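Local coordinates for spot 14 protein (Mus musculus, PDB 3ONT) that plays a role in regulating lipogenesis, notably in the lactating mammary gland, and forms homodimers as well as heterodimers with MID1IP1, at residues L39-L44 with P56-F62; E71-L77 with F119-F123. One frame throughout, in Å; residues are numbered along the deposited sequence.

Interaction 1 of 2, residues L39-L44 with P56-F62; sequences LRDVQL and PDLYTYF
Asp57 and the 39-44 loop meet at an N-cap: the residue stands right before helix 58-73, and its two carboxylate oxygens divide the work between loop and helix. OD1 accepts the backbone N-H of Asp41 at 2.9 Å, a nearly straight bond (173°) that reaches the oxygen from above the carboxylate plane. OD2 turns to the first helical turn, where it takes the capping bond from Thr60 N at 3.1 Å and also accepts a hydrogen bond from Thr60 OG1, which comes from above the carboxylate plane. A chi1 of 56° sets CG of Asp57 between the backbone N and the carbonyl carbon, and from there OD1 reaches Asp41 N and OD2 reaches Thr60. With Asp57 replaced by alanine, Asp41 N, Thr60 N and Thr60 OG1 would probably lose their shared carboxylate acceptor, leaving the helix start uncapped. The loop makes a type II turn from Leu39 to Val42, and Val42 O accepts a hydrogen bond from Leu58 N at 2.9 Å.

Around these polar bonds the side chains pack along the helix. Val42 and Leu58 run side by side in the same direction, CG1 touching CD2 at 3.6 Å, while Leu39 CD2 meets the same Leu58 methyl. At the far end of 39-44, Leu44 crosses Tyr61 at a slant, its CD2 touching Tyr61 CB; the hydroxyl of Tyr61 is bonded to Glu112. Tyr144, Met147 and Val140 of the second subunit pack on Leu39, Val42 and Leu58. On the exposed side, the Arg40 guanidinium lies flat over one face of Tyr59, planes 26° apart, in an off-centre cation-pi stack. Leu39 crosses Phe62 at about a right angle, and its CD1 rests over the ring face, 3.9 Å from the centroid of Phe62.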
loop_
_atom_site.group_PDB
_atom_site.type_symbol
_atom_site.label_atom_id
_atom_site.label_comp_id
_atom_site.label_asym_id
_atom_site.label_seq_id
_atom_site.Cartn_x
_atom_site.Cartn_y
_atom_site.Cartn_z
ATOM N N LEU A 39 26.962 -6.245 13.846
ATOM C CA LEU A 39 26.400 -4.994 13.318
ATOM C C LEU A 39 26.267 -3.910 14.386
ATOM O O LEU A 39 26.140 -2.731 14.055
ATOM C CB LEU A 39 25.038 -5.229 12.662
ATOM C CG LEU A 39 24.933 -6.163 11.451
ATOM C CD1 LEU A 39 23.475 -6.345 10.973
ATOM C CD2 LEU A 39 25.791 -5.664 10.281
ATOM N N ARG A 40 26.292 -4.278 15.662
ATOM C CA ARG A 40 26.218 -3.256 16.727
ATOM C C ARG A 40 27.422 -2.347 16.561
ATOM O O ARG A 40 28.516 -2.810 16.177
ATOM C CB ARG A 40 26.309 -3.882 18.106
ATOM C CG ARG A 40 25.242 -4.850 18.444
ATOM C CD ARG A 40 24.271 -4.231 19.371
ATOM N NE ARG A 40 23.312 -5.210 19.875
ATOM C CZ ARG A 40 22.124 -4.899 20.385
ATOM N NH1 ARG A 40 21.732 -3.637 20.445
ATOM N NH2 ARG A 40 21.316 -5.848 20.816
ATOM N N ASP A 41 27.217 -1.061 16.820
ATOM C CA ASP A 41 28.304 -0.073 16.814
ATOM C C ASP A 41 28.866 0.280 15.442
ATOM O O ASP A 41 29.932 0.892 15.363
ATOM C CB ASP A 41 29.448 -0.540 17.707
ATOM C CG ASP A 41 29.025 -0.712 19.142
ATOM O OD1 ASP A 41 28.095 0.032 19.562
ATOM O OD2 ASP A 41 29.631 -1.576 19.839
ATOM N N VAL A 42 28.196 -0.147 14.370
ATOM C CA VAL A 42 28.559 0.267 13.017
ATOM C C VAL A 42 27.628 1.415 12.741
ATOM O O VAL A 42 26.402 1.253 12.805
ATOM C CB VAL A 42 28.355 -0.843 11.966
ATOM C CG1 VAL A 42 28.545 -0.291 10.555
ATOM C CG2 VAL A 42 29.305 -2.006 12.212
ATOM N N GLN A 43 28.218 2.583 12.475
ATOM C CA GLN A 43 27.447 3.810 12.301
ATOM C C GLN A 43 26.613 3.847 11.031
ATOM O O GLN A 43 27.002 3.307 9.989
ATOM C CB GLN A 43 28.323 5.054 12.444
ATOM C CG GLN A 43 28.553 5.459 13.907
ATOM C CD GLN A 43 27.398 5.061 14.862
ATOM O OE1 GLN A 43 27.655 4.645 16.002
ATOM N NE2 GLN A 43 26.123 5.180 14.393
ATOM N N LEU A 44 25.445 4.462 11.149
ATOM C CA LEU A 44 24.525 4.613 10.026
ATOM C C LEU A 44 25.027 5.662 9.029
ATOM O O LEU A 44 24.936 5.457 7.815
ATOM C CB LEU A 44 23.134 4.988 10.541
ATOM C CG LEU A 44 22.393 3.855 11.236
ATOM C CD1 LEU A 44 21.198 4.368 12.016
ATOM C CD2 LEU A 44 21.969 2.867 10.198
ATOM N N PRO A 56 20.894 5.035 17.591
ATOM C CA PRO A 56 20.683 4.022 16.552
ATOM C C PRO A 56 21.894 3.743 15.647
ATOM O O PRO A 56 22.575 4.674 15.196
ATOM C CB PRO A 56 19.567 4.634 15.719
ATOM C CG PRO A 56 18.753 5.368 16.722
ATOM C CD PRO A 56 19.716 5.909 17.736
ATOM N N ASP A 57 22.136 2.460 15.387
ATOM C CA ASP A 57 23.214 2.018 14.508
ATOM C C ASP A 57 22.707 1.037 13.448
ATOM O O ASP A 57 21.499 0.811 13.303
ATOM C CB ASP A 57 24.330 1.367 15.330
ATOM C CG ASP A 57 23.830 0.191 16.211
ATOM O OD1 ASP A 57 24.534 -0.161 17.193
ATOM O OD2 ASP A 57 22.749 -0.393 15.944
ATOM N N LEU A 58 23.646 0.420 12.739
ATOM C CA LEU A 58 23.335 -0.562 11.712
ATOM C C LEU A 58 22.502 -1.733 12.232
ATOM O O LEU A 58 21.641 -2.239 11.519
ATOM C CB LEU A 58 24.610 -1.073 11.067
ATOM C CG LEU A 58 24.389 -1.696 9.695
ATOM C CD1 LEU A 58 23.494 -0.793 8.815
ATOM C CD2 LEU A 58 25.725 -1.983 9.012
ATOM N N TYR A 59 22.734 -2.174 13.465
ATOM C CA TYR A 59 21.911 -3.246 13.993
ATOM C C TYR A 59 20.448 -2.824 14.159
ATOM O O TYR A 59 19.533 -3.632 13.912
ATOM C CB TYR A 59 22.486 -3.819 15.288
ATOM C CG TYR A 59 21.584 -4.855 15.918
ATOM C CD1 TYR A 59 21.617 -6.185 15.500
ATOM C CD2 TYR A 59 20.669 -4.495 16.910
ATOM C CE1 TYR A 59 20.778 -7.125 16.064
ATOM C CE2 TYR A 59 19.823 -5.421 17.473
ATOM C CZ TYR A 59 19.882 -6.732 17.054
ATOM O OH TYR A 59 19.036 -7.652 17.627
ATOM N N THR A 60 20.218 -1.578 14.565
ATOM C CA THR A 60 18.871 -1.046 14.713
ATOM C C THR A 60 18.182 -1.022 13.350
ATOM O O THR A 60 16.988 -1.310 13.224
ATOM C CB THR A 60 18.907 0.393 15.239
ATOM O OG1 THR A 60 19.855 0.482 16.309
ATOM C CG2 THR A 60 17.536 0.846 15.732
ATOM N N TYR A 61 18.960 -0.690 12.327
ATOM C CA TYR A 61 18.456 -0.563 10.993
ATOM C C TYR A 61 18.094 -1.926 10.411
ATOM O O TYR A 61 16.996 -2.128 9.870
ATOM C CB TYR A 61 19.509 0.106 10.135
ATOM C CG TYR A 61 18.970 0.562 8.827
ATOM C CD1 TYR A 61 18.078 1.626 8.761
ATOM C CD2 TYR A 61 19.337 -0.073 7.648
ATOM C CE1 TYR A 61 17.569 2.048 7.554
ATOM C CE2 TYR A 61 18.822 0.343 6.425
ATOM C CZ TYR A 61 17.945 1.396 6.392
ATOM O OH TYR A 61 17.441 1.809 5.194
ATOM N N PHE A 62 19.036 -2.847 10.492
ATOM C CA PHE A 62 18.807 -4.245 10.192
ATOM C C PHE A 62 17.494 -4.722 10.858
ATOM O O PHE A 62 16.618 -5.282 10.206
ATOM C CB PHE A 62 20.046 -4.989 10.696
ATOM C CG PHE A 62 19.934 -6.470 10.717
ATOM C CD1 PHE A 62 20.113 -7.210 9.566
ATOM C CD2 PHE A 62 19.742 -7.141 11.927
ATOM C CE1 PHE A 62 20.063 -8.615 9.607
ATOM C CE2 PHE A 62 19.682 -8.532 11.985
ATOM C CZ PHE A 62 19.841 -9.270 10.821
#

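Interaction 2 of 2, residues E71-L77 with F119-F123; sequences EVDHGLL and FHLHF
With CG anti to the carbonyl carbon (chi1 -47°) and CD1 anti to CA (chi2 179°), Leu76 sends CD1 to Phe123 and its other branch, CD2, to Phe119, both on helix 115-147; Phe119, its CG anti to the backbone N (chi1 171°), reaches out to meet it. CD2 of Leu76 lies against Phe119 CZ, which also receives Val72 CG2 at 3.9 Å. CD1 packs on CB of Phe123, while Leu76 CB stands over the ring face of Phe123, 3.8 Å from its centroid, in a CH-pi contact.

Glu71 crosses Phe123 at about a right angle, and its OE1 comes to the edge of that ring, 3.6 Å from Phe123 CE2. The same oxygen lies near the plane of the Phe119 ring, at its edge, so the carboxylate borders the aromatic pair. OE2 turns toward His120, 3.9 Å from its CD2.

Met19 of helix 15-32 touches both Val72 and Leu76, and Leu15 and Leu126 of the second subunit pack on Leu76 and Phe119. Aliphatic side chains from the last turn of one helix and the loop that follows it, set against aromatic residues one turn apart on another, are the apolar interior of an alpha-helical bundle, here continued into the homodimer.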
loop_
_atom_site.group_PDB
_atom_site.type_symbol
_atom_site.label_atom_id
_atom_site.label_comp_id
_atom_site.label_asym_id
_atom_site.label_seq_id
_atom_site.Cartn_x
_atom_site.Cartn_y
_atom_site.Cartn_z
ATOM N N GLU A 71 5.863 -7.587 8.070
ATOM C CA GLU A 71 4.566 -7.052 7.686
ATOM C C GLU A 71 4.262 -7.249 6.199
ATOM O O GLU A 71 3.132 -7.535 5.829
ATOM C CB GLU A 71 4.423 -5.610 8.145
ATOM C CG GLU A 71 3.934 -5.575 9.591
ATOM C CD GLU A 71 4.042 -4.211 10.279
ATOM O OE1 GLU A 71 4.773 -3.299 9.788
ATOM O OE2 GLU A 71 3.377 -4.063 11.340
ATOM N N VAL A 72 5.282 -7.124 5.362
ATOM C CA VAL A 72 5.169 -7.418 3.957
ATOM C C VAL A 72 4.793 -8.881 3.753
ATOM O O VAL A 72 4.034 -9.191 2.855
ATOM C CB VAL A 72 6.485 -7.099 3.232
ATOM C CG1 VAL A 72 6.486 -7.655 1.821
ATOM C CG2 VAL A 72 6.756 -5.593 3.233
ATOM N N ASP A 73 5.312 -9.775 4.591
ATOM C CA ASP A 73 5.089 -11.221 4.435
ATOM C C ASP A 73 3.724 -11.693 4.927
ATOM O O ASP A 73 3.264 -12.773 4.543
ATOM C CB ASP A 73 6.189 -12.026 5.136
ATOM C CG ASP A 73 7.500 -12.020 4.371
ATOM O OD1 ASP A 73 7.497 -11.692 3.171
ATOM O OD2 ASP A 73 8.550 -12.342 4.978
ATOM N N HIS A 74 3.098 -10.902 5.796
ATOM C CA HIS A 74 1.777 -11.223 6.326
ATOM C C HIS A 74 0.670 -10.594 5.482
ATOM O O HIS A 74 -0.478 -10.515 5.922
ATOM C CB HIS A 74 1.656 -10.805 7.794
ATOM C CG HIS A 74 2.292 -11.771 8.744
ATOM N ND1 HIS A 74 3.651 -11.791 8.988
ATOM C CD2 HIS A 74 1.760 -12.761 9.499
ATOM C CE1 HIS A 74 3.926 -12.749 9.854
ATOM N NE2 HIS A 74 2.797 -13.353 10.181
ATOM N N GLY A 75 1.037 -10.175 4.269
ATOM C CA GLY A 75 0.155 -9.459 3.349
ATOM C C GLY A 75 -0.288 -8.084 3.840
ATOM O O GLY A 75 -1.187 -7.477 3.250
ATOM N N LEU A 76 0.339 -7.605 4.919
ATOM C CA LEU A 76 0.005 -6.330 5.598
ATOM C C LEU A 76 -1.337 -6.372 6.369
ATOM O O LEU A 76 -2.387 -5.949 5.860
ATOM C CB LEU A 76 0.106 -5.099 4.641
ATOM C CG LEU A 76 1.303 -4.854 3.690
ATOM C CD1 LEU A 76 1.141 -3.612 2.863
ATOM C CD2 LEU A 76 2.608 -4.780 4.433
ATOM N N LEU A 77 -1.292 -6.886 7.602
ATOM C CA LEU A 77 -2.466 -6.901 8.490
ATOM C C LEU A 77 -2.358 -5.828 9.587
ATOM O O LEU A 77 -1.410 -5.843 10.380
ATOM C CB LEU A 77 -2.695 -8.299 9.096
ATOM C CG LEU A 77 -4.096 -8.586 9.667
ATOM C CD1 LEU A 77 -4.663 -9.902 9.130
ATOM C CD2 LEU A 77 -4.110 -8.554 11.208
ATOM N N PHE A 119 5.671 3.796 6.643
ATOM C CA PHE A 119 5.233 2.610 5.929
ATOM C C PHE A 119 3.922 2.153 6.522
ATOM O O PHE A 119 2.936 1.948 5.809
ATOM C CB PHE A 119 6.289 1.504 6.038
ATOM C CG PHE A 119 5.837 0.168 5.516
ATOM C CD1 PHE A 119 5.837 -0.100 4.141
ATOM C CD2 PHE A 119 5.450 -0.843 6.392
ATOM C CE1 PHE A 119 5.424 -1.360 3.633
ATOM C CE2 PHE A 119 5.034 -2.110 5.902
ATOM C CZ PHE A 119 5.020 -2.361 4.520
ATOM N N HIS A 120 3.906 2.012 7.842
ATOM C CA HIS A 120 2.724 1.556 8.540
ATOM C C HIS A 120 1.544 2.495 8.285
ATOM O O HIS A 120 0.438 2.038 8.008
ATOM C CB HIS A 120 3.007 1.411 10.029
ATOM C CG HIS A 120 1.929 0.684 10.767
ATOM N ND1 HIS A 120 1.058 1.318 11.630
ATOM C CD2 HIS A 120 1.559 -0.623 10.751
ATOM C CE1 HIS A 120 0.205 0.431 12.119
ATOM N NE2 HIS A 120 0.485 -0.754 11.602
ATOM N N LEU A 121 1.777 3.801 8.348
ATOM C CA LEU A 121 0.704 4.738 8.079
ATOM C C LEU A 121 0.086 4.490 6.683
ATOM O O LEU A 121 -1.119 4.297 6.563
ATOM C CB LEU A 121 1.182 6.180 8.194
ATOM C CG LEU A 121 0.216 7.218 7.588
ATOM C CD1 LEU A 121 -1.171 7.227 8.262
ATOM C CD2 LEU A 121 0.845 8.584 7.661
ATOM N N HIS A 122 0.932 4.490 5.657
ATOM C CA HIS A 122 0.539 4.169 4.294
ATOM C C HIS A 122 -0.204 2.852 4.134
ATOM O O HIS A 122 -1.348 2.863 3.662
ATOM C CB HIS A 122 1.747 4.236 3.395
ATOM C CG HIS A 122 2.327 5.610 3.324
ATOM N ND1 HIS A 122 1.543 6.736 3.162
ATOM C CD2 HIS A 122 3.602 6.049 3.417
ATOM C CE1 HIS A 122 2.312 7.808 3.147
ATOM N NE2 HIS A 122 3.566 7.418 3.303
ATOM N N PHE A 123 0.398 1.729 4.545
ATOM C CA PHE A 123 -0.263 0.447 4.299
ATOM C C PHE A 123 -1.593 0.348 5.014
ATOM O O PHE A 123 -2.527 -0.213 4.473
ATOM C CB PHE A 123 0.679 -0.803 4.413
ATOM C CG PHE A 123 0.687 -1.523 5.757
ATOM C CD1 PHE A 123 -0.421 -2.226 6.217
ATOM C CD2 PHE A 123 1.867 -1.560 6.530
ATOM C CE1 PHE A 123 -0.386 -2.921 7.468
ATOM C CE2 PHE A 123 1.941 -2.269 7.801
ATOM C CZ PHE A 123 0.807 -2.948 8.263
#

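Overall arrangement
From the N terminus, helix 15-32 leads into the loop that holds residues 39-44. Interaction 1 closes the short connection back onto the start of helix 58-73, with 11 residues between its segments. The chain then runs along this helix to its far end, where interaction 2 opens; its closure spans 41 residues, including the unmodelled 79-106, and brings in helix 115-147. The two contacts are therefore in series, neither nested nor crossed. They share helix 58-73, one at each end, with centres about 23 Å apart and nearest atoms about 11 Å apart. Interaction 1 ties loop to helix, interaction 2 ties the C-terminal end of helix 58-73 and the following loop to helix 115-147, and both touch the second subunit.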